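Local coordinates for protein cyclopenase asqI (PDB 5YY3) that catalyses, as a zinc-dependent cyclopenase of the tyrosinase family, the ring contraction of 4'-methoxycyclopenin to 4'-methoxyviridicatin in aspoquinolone biosynthesis, at residues D414-R419 with W610-E615; N502-W507 with A621-I626; L63-D68 with R111-L116. All blocks are in the same frame, centred on the assembly; numbering follows the deposited sequence.

Contact 1. Residues D414-R419 with W610-E615; sequences DITAHR and WTQLTE
An Asx turn in the linker between helix 391-410 and strand 422-431 meets the start of the short helix 611-614 of the hemocyanin ig-like domain, so that the linker leaving the helical part is held to that domain by two hydrogen bonds from the Gln-612 amide and by Ile-415 packing on Trp-610. The Gln-612 side chain, bent at chi2 (74°), brings both ends of its amide to consecutive residues of the linker. NE2 donates to Asp-414 OD1 at 2.9 Å, with the acceptor lying nearly in the amide plane but the donor well above the carboxylate plane. OE1 in turn accepts from the backbone N of Ile-415 at 3.0 Å, an N-H...O angle of 162° showing a nearly straight bond. Together the two bonds fix the rotation of the amide and settle which end is oxygen.

Asp-414 OD1 is gripped by three donors: besides Gln-612 NE2 it receives the backbone N of Thr-416 at 2.9 Å, the bond that defines the Asx turn, and Thr-416 OG1. Such a concentration of donors would be expected to stabilise the ionised carboxylate. Beside it, the methyl CG2 of Thr-611 packs against Asp-414 CA at 3.6 Å. Trp-610, the N-cap residue, has its indole NE1 hydrogen-bonded to Pro-605 O. Over one face of this indole comes a CH-pi contact: Ile-415 CD1 stands 3.6 Å from the centroid of the five-membered ring of Trp-610, 15° off its normal.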
loop_
_atom_site.group_PDB
_atom_site.type_symbol
_atom_site.label_atom_id
_atom_site.label_comp_id
_atom_site.label_asym_id
_atom_site.label_seq_id
_atom_site.Cartn_x
_atom_site.Cartn_y
_atom_site.Cartn_z
ATOM N N ASP A 414 -43.485 13.394 -6.266
ATOM C CA ASP A 414 -43.649 13.409 -7.718
ATOM C C ASP A 414 -42.607 14.325 -8.368
ATOM O O ASP A 414 -42.588 15.529 -8.106
ATOM C CB ASP A 414 -45.058 13.886 -8.067
ATOM C CG ASP A 414 -45.421 13.635 -9.511
ATOM O OD1 ASP A 414 -44.522 13.667 -10.379
ATOM O OD2 ASP A 414 -46.617 13.402 -9.781
ATOM N N ILE A 415 -41.758 13.775 -9.232
ATOM C CA ILE A 415 -40.668 14.559 -9.799
ATOM C C ILE A 415 -41.183 15.599 -10.801
ATOM O O ILE A 415 -40.466 16.548 -11.136
ATOM C CB ILE A 415 -39.603 13.650 -10.490
ATOM C CG1 ILE A 415 -38.254 14.356 -10.526
ATOM C CG2 ILE A 415 -40.008 13.279 -11.909
ATOM C CD1 ILE A 415 -37.798 14.836 -9.174
ATOM N N THR A 416 -42.421 15.421 -11.270
ATOM C CA THR A 416 -43.043 16.365 -12.201
ATOM C C THR A 416 -43.867 17.436 -11.476
ATOM O O THR A 416 -44.163 18.479 -12.048
ATOM C CB THR A 416 -43.973 15.661 -13.200
ATOM O OG1 THR A 416 -45.109 15.145 -12.499
ATOM C CG2 THR A 416 -43.269 14.521 -13.921
ATOM N N ALA A 417 -44.222 17.176 -10.219
ATOM C CA ALA A 417 -45.154 18.016 -9.454
ATOM C C ALA A 417 -44.889 19.531 -9.487
ATOM O O ALA A 417 -45.822 20.321 -9.408
ATOM C CB ALA A 417 -45.184 17.547 -8.017
ATOM N N HIS A 418 -43.635 19.948 -9.595
ATOM C CA HIS A 418 -43.349 21.379 -9.621
ATOM C C HIS A 418 -42.451 21.753 -10.811
ATOM O O HIS A 418 -41.629 22.670 -10.713
ATOM C CB HIS A 418 -42.705 21.816 -8.303
ATOM C CG HIS A 418 -43.512 21.471 -7.088
ATOM N ND1 HIS A 418 -44.531 22.273 -6.618
ATOM C CD2 HIS A 418 -43.442 20.416 -6.235
ATOM C CE1 HIS A 418 -45.054 21.727 -5.531
ATOM N NE2 HIS A 418 -44.412 20.601 -5.281
ATOM N N ARG A 419 -42.615 21.035 -11.922
ATOM C CA ARG A 419 -41.863 21.307 -13.148
ATOM C C ARG A 419 -42.099 22.733 -13.668
ATOM O O ARG A 419 -43.223 23.218 -13.662
ATOM C CB ARG A 419 -42.245 20.298 -14.254
ATOM C CG ARG A 419 -43.748 20.300 -14.639
ATOM C CD ARG A 419 -44.014 19.896 -16.092
ATOM N NE ARG A 419 -43.874 18.460 -16.350
ATOM C CZ ARG A 419 -43.650 17.921 -17.557
ATOM N NH1 ARG A 419 -43.528 18.696 -18.640
ATOM N NH2 ARG A 419 -43.528 16.599 -17.683
ATOM N N TRP A 610 -38.289 9.462 -5.196
ATOM C CA TRP A 610 -39.125 9.860 -6.326
ATOM C C TRP A 610 -40.176 8.813 -6.578
ATOM O O TRP A 610 -39.905 7.611 -6.602
ATOM C CB TRP A 610 -38.313 10.073 -7.600
ATOM C CG TRP A 610 -37.282 11.127 -7.489
ATOM C CD1 TRP A 610 -37.111 12.009 -6.457
ATOM C CD2 TRP A 610 -36.249 11.409 -8.441
ATOM N NE1 TRP A 610 -36.031 12.827 -6.715
ATOM C CE2 TRP A 610 -35.486 12.475 -7.926
ATOM C CE3 TRP A 610 -35.899 10.863 -9.682
ATOM C CZ2 TRP A 610 -34.395 13.007 -8.607
ATOM C CZ3 TRP A 610 -34.821 11.387 -10.356
ATOM C CH2 TRP A 610 -34.078 12.451 -9.820
ATOM N N THR A 611 -41.391 9.288 -6.783
ATOM C CA THR A 611 -42.529 8.406 -6.881
ATOM C C THR A 611 -42.433 7.610 -8.197
ATOM O O THR A 611 -42.886 6.463 -8.281
ATOM C CB THR A 611 -43.831 9.218 -6.776
ATOM O OG1 THR A 611 -44.901 8.347 -6.425
ATOM C CG2 THR A 611 -44.154 9.897 -8.081
ATOM N N GLN A 612 -41.790 8.205 -9.201
ATOM C CA GLN A 612 -41.547 7.531 -10.475
ATOM C C GLN A 612 -40.703 6.257 -10.306
ATOM O O GLN A 612 -40.778 5.339 -11.125
ATOM C CB GLN A 612 -40.859 8.483 -11.459
ATOM C CG GLN A 612 -41.784 9.543 -12.106
ATOM C CD GLN A 612 -42.186 10.664 -11.149
ATOM O OE1 GLN A 612 -41.498 10.936 -10.163
ATOM N NE2 GLN A 612 -43.291 11.331 -11.452
ATOM N N LEU A 613 -39.902 6.213 -9.242
ATOM C CA LEU A 613 -39.080 5.043 -8.942
ATOM C C LEU A 613 -39.717 4.122 -7.890
ATOM O O LEU A 613 -39.715 2.903 -8.062
ATOM C CB LEU A 613 -37.700 5.480 -8.480
ATOM C CG LEU A 613 -36.880 6.288 -9.486
ATOM C CD1 LEU A 613 -35.526 6.631 -8.893
ATOM C CD2 LEU A 613 -36.717 5.500 -10.756
ATOM N N THR A 614 -40.274 4.687 -6.815
ATOM C CA THR A 614 -40.898 3.852 -5.789
ATOM C C THR A 614 -42.109 3.094 -6.329
ATOM O O THR A 614 -42.442 2.018 -5.820
ATOM C CB THR A 614 -41.337 4.661 -4.559
ATOM O OG1 THR A 614 -42.226 5.704 -4.967
ATOM C CG2 THR A 614 -40.123 5.276 -3.863
ATOM N N GLU A 615 -42.751 3.631 -7.367
ATOM C CA GLU A 615 -43.926 2.978 -7.944
ATOM C C GLU A 615 -43.606 2.238 -9.249
ATOM O O GLU A 615 -44.483 1.624 -9.851
ATOM C CB GLU A 615 -45.053 4.005 -8.173
ATOM C CG GLU A 615 -45.617 4.594 -6.868
ATOM C CD GLU A 615 -46.608 5.740 -7.095
ATOM O OE1 GLU A 615 -46.817 6.135 -8.272
ATOM O OE2 GLU A 615 -47.163 6.247 -6.088
#

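Contact 2. Residues N502-W507 with A621-I626; sequences NDYHSW and ASIRTI
Ile-623, in the first turn of helix 623-626, points into the turn 502-507 and meets two aromatic side chains there. Its CD1 lies 3.6 Å from Tyr-504 CD1, while the other branch, CG2, approaches Trp-507 NE1 at 4.0 Å. With chi1 at -70°, CG1 stands anti to the carbonyl carbon and carries CD1 to the tyrosine, while CG2, anti to the backbone N, is left for the tryptophan. The polar half of the first shell belongs to Asn-502. Its OD1 accepts from the backbone N of Arg-624 at 3.2 Å, with a C=O...N angle of 165°, so the donor sits nearly on the extended carbonyl line; the same oxygen also packs on Ser-622 CB at 3.6 Å. A water continues the link, donating to Asn-502 O and accepting from Ile-623 N at 3.1 Å. Two amide N-H groups at the start of the helix thus find acceptors in or through Asn-502.

Further out, the rings have their own restraints. Tyr-504 OH is hydrogen-bonded to Trp-610 N, and Trp-507 NE1 to Met-501 O, while the Trp-507 indole stacks on Phe-606. On the helix side, Ser-622 N donates to Thr-625 OG1 at 2.8 Å in an almost linear bond, and Thr-625 N returns a weak one to Ser-622 OG. This reciprocal pair is a capping box, here opening a one-turn helix that packs on the 3-10 turn connecting antiparallel strands 487-497 and 508-517 of the hemocyanin ig-like domain.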
loop_
_atom_site.group_PDB
_atom_site.type_symbol
_atom_site.label_atom_id
_atom_site.label_comp_id
_atom_site.label_asym_id
_atom_site.label_seq_id
_atom_site.Cartn_x
_atom_site.Cartn_y
_atom_site.Cartn_z
ATOM N N ASN A 502 -27.075 6.589 -8.526
ATOM C CA ASN A 502 -28.448 6.127 -8.261
ATOM C C ASN A 502 -28.893 6.206 -6.797
ATOM O O ASN A 502 -29.963 5.723 -6.438
ATOM C CB ASN A 502 -28.632 4.694 -8.745
ATOM C CG ASN A 502 -28.700 4.603 -10.239
ATOM O OD1 ASN A 502 -29.169 5.532 -10.918
ATOM N ND2 ASN A 502 -28.232 3.489 -10.775
ATOM N N ASP A 503 -28.054 6.788 -5.956
ATOM C CA ASP A 503 -28.424 7.064 -4.585
ATOM C C ASP A 503 -28.785 8.534 -4.476
ATOM O O ASP A 503 -27.930 9.398 -4.706
ATOM C CB ASP A 503 -27.273 6.714 -3.640
ATOM C CG ASP A 503 -27.527 7.147 -2.220
ATOM O OD1 ASP A 503 -28.710 7.182 -1.808
ATOM O OD2 ASP A 503 -26.540 7.441 -1.505
ATOM N N TYR A 504 -30.050 8.808 -4.159
ATOM C CA TYR A 504 -30.549 10.168 -3.940
ATOM C C TYR A 504 -29.606 11.003 -3.081
ATOM O O TYR A 504 -29.325 12.161 -3.382
ATOM C CB TYR A 504 -31.908 10.145 -3.239
ATOM C CG TYR A 504 -33.034 9.400 -3.925
ATOM C CD1 TYR A 504 -33.683 9.933 -5.047
ATOM C CD2 TYR A 504 -33.489 8.182 -3.420
ATOM C CE1 TYR A 504 -34.731 9.254 -5.656
ATOM C CE2 TYR A 504 -34.532 7.502 -4.018
ATOM C CZ TYR A 504 -35.152 8.042 -5.143
ATOM O OH TYR A 504 -36.200 7.363 -5.738
ATOM N N HIS A 505 -29.129 10.405 -1.996
ATOM C CA HIS A 505 -28.434 11.156 -0.961
ATOM C C HIS A 505 -26.978 11.368 -1.296
ATOM O O HIS A 505 -26.267 12.053 -0.557
ATOM C CB HIS A 505 -28.599 10.437 0.371
ATOM C CG HIS A 505 -30.023 10.099 0.660
ATOM N ND1 HIS A 505 -30.879 10.971 1.290
ATOM C CD2 HIS A 505 -30.770 9.017 0.318
ATOM C CE1 HIS A 505 -32.083 10.431 1.354
ATOM N NE2 HIS A 505 -32.041 9.249 0.765
ATOM N N SER A 506 -26.544 10.804 -2.426
ATOM C CA SER A 506 -25.175 11.002 -2.892
ATOM C C SER A 506 -25.066 12.216 -3.803
ATOM O O SER A 506 -23.959 12.637 -4.156
ATOM C CB SER A 506 -24.666 9.763 -3.615
ATOM O OG SER A 506 -24.416 8.713 -2.688
ATOM N N TRP A 507 -26.205 12.785 -4.181
ATOM C CA TRP A 507 -26.172 13.955 -5.019
ATOM C C TRP A 507 -25.773 15.170 -4.203
ATOM O O TRP A 507 -26.338 15.440 -3.140
ATOM C CB TRP A 507 -27.519 14.153 -5.715
ATOM C CG TRP A 507 -27.655 13.208 -6.842
ATOM C CD1 TRP A 507 -28.161 11.931 -6.793
ATOM C CD2 TRP A 507 -27.234 13.421 -8.198
ATOM N NE1 TRP A 507 -28.099 11.351 -8.041
ATOM C CE2 TRP A 507 -27.535 12.245 -8.920
ATOM C CE3 TRP A 507 -26.650 14.499 -8.875
ATOM C CZ2 TRP A 507 -27.263 12.114 -10.282
ATOM C CZ3 TRP A 507 -26.375 14.365 -10.238
ATOM C CH2 TRP A 507 -26.683 13.182 -10.923
ATOM N N ALA A 621 -36.485 1.311 -14.071
ATOM C CA ALA A 621 -36.296 2.723 -13.737
ATOM C C ALA A 621 -35.248 2.932 -12.647
ATOM O O ALA A 621 -35.193 2.203 -11.645
ATOM C CB ALA A 621 -37.603 3.345 -13.327
ATOM N N SER A 622 -34.402 3.928 -12.874
ATOM C CA SER A 622 -33.463 4.400 -11.871
ATOM C C SER A 622 -33.352 5.914 -12.020
ATOM O O SER A 622 -33.989 6.501 -12.896
ATOM C CB SER A 622 -32.098 3.729 -12.029
ATOM O OG SER A 622 -31.520 4.049 -13.286
ATOM N N ILE A 623 -32.569 6.547 -11.154
ATOM C CA ILE A 623 -32.298 7.966 -11.289
ATOM C C ILE A 623 -31.639 8.196 -12.647
ATOM O O ILE A 623 -31.948 9.167 -13.354
ATOM C CB ILE A 623 -31.407 8.488 -10.133
ATOM C CG1 ILE A 623 -32.206 8.485 -8.824
ATOM C CG2 ILE A 623 -30.897 9.891 -10.419
ATOM C CD1 ILE A 623 -31.422 8.953 -7.610
ATOM N N ARG A 624 -30.763 7.268 -13.030
ATOM C CA ARG A 624 -30.035 7.394 -14.280
ATOM C C ARG A 624 -30.953 7.387 -15.499
ATOM O O ARG A 624 -30.739 8.174 -16.420
ATOM C CB ARG A 624 -29.008 6.283 -14.422
ATOM C CG ARG A 624 -28.150 6.463 -15.654
ATOM C CD ARG A 624 -27.620 5.136 -16.153
ATOM N NE ARG A 624 -27.064 4.326 -15.074
ATOM C CZ ARG A 624 -25.765 4.249 -14.798
ATOM N NH1 ARG A 624 -24.884 4.952 -15.514
ATOM N NH2 ARG A 624 -25.348 3.483 -13.796
ATOM N N THR A 625 -31.965 6.517 -15.512
ATOM C CA THR A 625 -32.854 6.439 -16.674
ATOM C C THR A 625 -33.696 7.711 -16.789
ATOM O O THR A 625 -33.852 8.264 -17.883
ATOM C CB THR A 625 -33.790 5.213 -16.637
ATOM O OG1 THR A 625 -34.489 5.170 -15.384
ATOM C CG2 THR A 625 -33.009 3.921 -16.817
ATOM N N ILE A 626 -34.203 8.188 -15.658
ATOM C CA ILE A 626 -35.080 9.352 -15.639
ATOM C C ILE A 626 -34.346 10.599 -16.088
ATOM O O ILE A 626 -34.855 11.376 -16.888
ATOM C CB ILE A 626 -35.679 9.573 -14.234
ATOM C CG1 ILE A 626 -36.771 8.529 -13.969
ATOM C CG2 ILE A 626 -36.228 10.991 -14.084
ATOM C CD1 ILE A 626 -37.232 8.503 -12.533
HETATM O O HOH W 1 -32.076 4.928 -8.557
#

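Contact 3. Residues L63-D68 with R111-L116; sequences LPVQKD and RINPEL
A side-on salt bridge and packing on Pro-114 join the loop after helix 53-61 to the link between helices 97-109 and 114-127, at the edge of the hemocyanin copper-containing domain of this tyrosinase-family protein. Here a Schellman motif ends one helix and an Asn N-cap begins the next. The Glu-115 side chain is about 11 Å from that of the zinc ligand His-190, so the contact lies near the metal site without being part of it.

The charged interaction is bidentate. Arg-111, whose positive phi marks it as the C-prime residue of the Schellman motif, presents NE and NH2 to the two carboxylate oxygens of Asp-68. NE meets OD2 at 2.9 Å; NH2 to OD1 is modelled unusually short, and its exact length is doubtful. Both oxygens use their syn lone pairs, and the carboxylate and guanidinium planes are only 16° apart, as in a nearly coplanar bridge. Bends at chi2 (-51°) and chi3 (-74°) turn this edge to the carboxylate. Gln-66 OE1 also accepts from NH2, at 2.8 Å and close to the guanidinium plane.

In the apolar packing, the Pro-114 ring lies alongside 63-65, with CB 3.2 Å from Leu-63 O, CG toward Pro-64 O and CD 3.9 Å from Val-65 CG2. Leu-63 O also accepts from Arg-118 NH2.

Helix capping is the third kind. Asn-113 OD1 accepts from Leu-116 N at 3.1 Å and more weakly from Glu-115 N, while its ND2 is held by Thr-381 OG1 and Lys-70 O. Against this cap, Val-65 CG2 approaches Asn-113 OD1 at 3.8 Å.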
loop_
_atom_site.group_PDB
_atom_site.type_symbol
_atom_site.label_atom_id
_atom_site.label_comp_id
_atom_site.label_asym_id
_atom_site.label_seq_id
_atom_site.Cartn_x
_atom_site.Cartn_y
_atom_site.Cartn_z
ATOM N N LEU A 63 -9.990 35.209 25.954
ATOM C CA LEU A 63 -9.837 34.895 27.367
ATOM C C LEU A 63 -9.607 33.408 27.641
ATOM O O LEU A 63 -10.435 32.569 27.286
ATOM C CB LEU A 63 -11.055 35.380 28.142
ATOM C CG LEU A 63 -11.068 36.889 28.373
ATOM C CD1 LEU A 63 -12.316 37.299 29.133
ATOM C CD2 LEU A 63 -9.804 37.308 29.127
ATOM N N PRO A 64 -8.479 33.085 28.295
ATOM C CA PRO A 64 -8.102 31.706 28.622
ATOM C C PRO A 64 -8.876 31.139 29.814
ATOM O O PRO A 64 -9.156 31.856 30.780
ATOM C CB PRO A 64 -6.616 31.836 28.962
ATOM C CG PRO A 64 -6.522 33.199 29.589
ATOM C CD PRO A 64 -7.503 34.059 28.819
ATOM N N VAL A 65 -9.218 29.858 29.747
ATOM C CA VAL A 65 -9.830 29.190 30.886
ATOM C C VAL A 65 -8.776 28.965 31.958
ATOM O O VAL A 65 -7.739 28.362 31.696
ATOM C CB VAL A 65 -10.460 27.833 30.493
ATOM C CG1 VAL A 65 -10.792 27.009 31.745
ATOM C CG2 VAL A 65 -11.696 28.049 29.621
ATOM N N GLN A 66 -9.041 29.448 33.167
ATOM C CA GLN A 66 -8.092 29.292 34.264
ATOM C C GLN A 66 -8.636 28.322 35.307
ATOM O O GLN A 66 -9.797 27.922 35.239
ATOM C CB GLN A 66 -7.770 30.653 34.883
ATOM C CG GLN A 66 -7.255 31.659 33.863
ATOM C CD GLN A 66 -6.933 33.008 34.474
ATOM O OE1 GLN A 66 -7.829 33.745 34.906
ATOM N NE2 GLN A 66 -5.648 33.354 34.494
ATOM N N LYS A 67 -7.804 27.949 36.272
ATOM C CA LYS A 67 -8.118 26.806 37.128
ATOM C C LYS A 67 -9.233 27.060 38.153
ATOM O O LYS A 67 -9.737 26.117 38.767
ATOM C CB LYS A 67 -6.849 26.323 37.847
ATOM C CG LYS A 67 -6.723 26.772 39.292
ATOM C CD LYS A 67 -5.896 25.771 40.104
ATOM C CE LYS A 67 -5.586 26.289 41.512
ATOM N NZ LYS A 67 -4.698 27.494 41.496
ATOM N N ASP A 68 -9.633 28.317 38.329
ATOM C CA ASP A 68 -10.702 28.643 39.274
ATOM C C ASP A 68 -12.057 28.658 38.577
ATOM O O ASP A 68 -13.107 28.599 39.233
ATOM C CB ASP A 68 -10.456 29.992 39.934
ATOM C CG ASP A 68 -10.779 31.142 39.017
ATOM O OD1 ASP A 68 -10.096 31.277 37.975
ATOM O OD2 ASP A 68 -11.720 31.904 39.331
ATOM N N ARG A 111 -16.166 35.699 37.106
ATOM C CA ARG A 111 -15.463 34.422 36.886
ATOM C C ARG A 111 -16.300 33.326 36.201
ATOM O O ARG A 111 -16.060 32.141 36.395
ATOM C CB ARG A 111 -14.900 33.888 38.216
ATOM C CG ARG A 111 -13.942 34.852 38.904
ATOM C CD ARG A 111 -12.852 35.321 37.943
ATOM N NE ARG A 111 -11.854 34.283 37.686
ATOM C CZ ARG A 111 -10.871 34.401 36.798
ATOM N NH1 ARG A 111 -10.760 35.507 36.075
ATOM N NH2 ARG A 111 -10.003 33.410 36.624
ATOM N N ILE A 112 -17.265 33.721 35.378
ATOM C CA ILE A 112 -17.908 32.755 34.498
ATOM C C ILE A 112 -16.866 32.202 33.515
ATOM O O ILE A 112 -15.916 32.902 33.130
ATOM C CB ILE A 112 -19.087 33.385 33.745
ATOM C CG1 ILE A 112 -20.006 32.307 33.172
ATOM C CG2 ILE A 112 -18.608 34.317 32.641
ATOM C CD1 ILE A 112 -21.353 32.851 32.762
ATOM N N ASN A 113 -17.014 30.929 33.158
ATOM C CA ASN A 113 -16.097 30.249 32.242
ATOM C C ASN A 113 -16.032 30.942 30.875
ATOM O O ASN A 113 -17.074 31.147 30.236
ATOM C CB ASN A 113 -16.533 28.785 32.089
ATOM C CG ASN A 113 -15.581 27.965 31.237
ATOM O OD1 ASN A 113 -15.459 28.187 30.027
ATOM N ND2 ASN A 113 -14.908 26.998 31.862
ATOM N N PRO A 114 -14.812 31.309 30.424
ATOM C CA PRO A 114 -14.588 32.028 29.159
ATOM C C PRO A 114 -15.019 31.242 27.920
ATOM O O PRO A 114 -15.432 31.848 26.936
ATOM C CB PRO A 114 -13.068 32.251 29.137
ATOM C CG PRO A 114 -12.618 32.073 30.525
ATOM C CD PRO A 114 -13.547 31.071 31.141
ATOM N N GLU A 115 -14.910 29.919 27.962
ATOM C CA GLU A 115 -15.341 29.089 26.844
ATOM C C GLU A 115 -16.851 29.154 26.752
ATOM O O GLU A 115 -17.421 29.259 25.661
ATOM C CB GLU A 115 -14.867 27.641 27.008
ATOM C CG GLU A 115 -15.301 26.690 25.891
ATOM C CD GLU A 115 -14.703 27.038 24.535
ATOM O OE1 GLU A 115 -13.519 27.441 24.474
ATOM O OE2 GLU A 115 -15.414 26.881 23.523
ATOM N N LEU A 116 -17.497 29.100 27.912
ATOM C CA LEU A 116 -18.934 29.281 27.982
ATOM C C LEU A 116 -19.280 30.638 27.383
ATOM O O LEU A 116 -20.187 30.748 26.559
ATOM C CB LEU A 116 -19.431 29.166 29.428
ATOM C CG LEU A 116 -20.942 29.133 29.688
ATOM C CD1 LEU A 116 -21.213 28.567 31.068
ATOM C CD2 LEU A 116 -21.602 30.520 29.537
#

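Overall arrangement
From the N terminus, contact 3 comes first: it closes a loop that contains helices 77-92 and 97-109, and is complete before either other contact opens. Contact 1 opens next, in the linker after helix 391-410, and contact 2 opens at 502-507 before contact 1 closes at 610-615; contact 2 then closes at 621-626, so the two cross. They also touch directly, Leu-613 packing on Ala-621. Together they tie the linker and a strand connection to two successive short helices of the ig-like domain. Contact 3 joins the loop after helix 53-61 to the start of helix 114-127 on the opposite side of the chain's centre, its centre about 50 Å from that of contact 2.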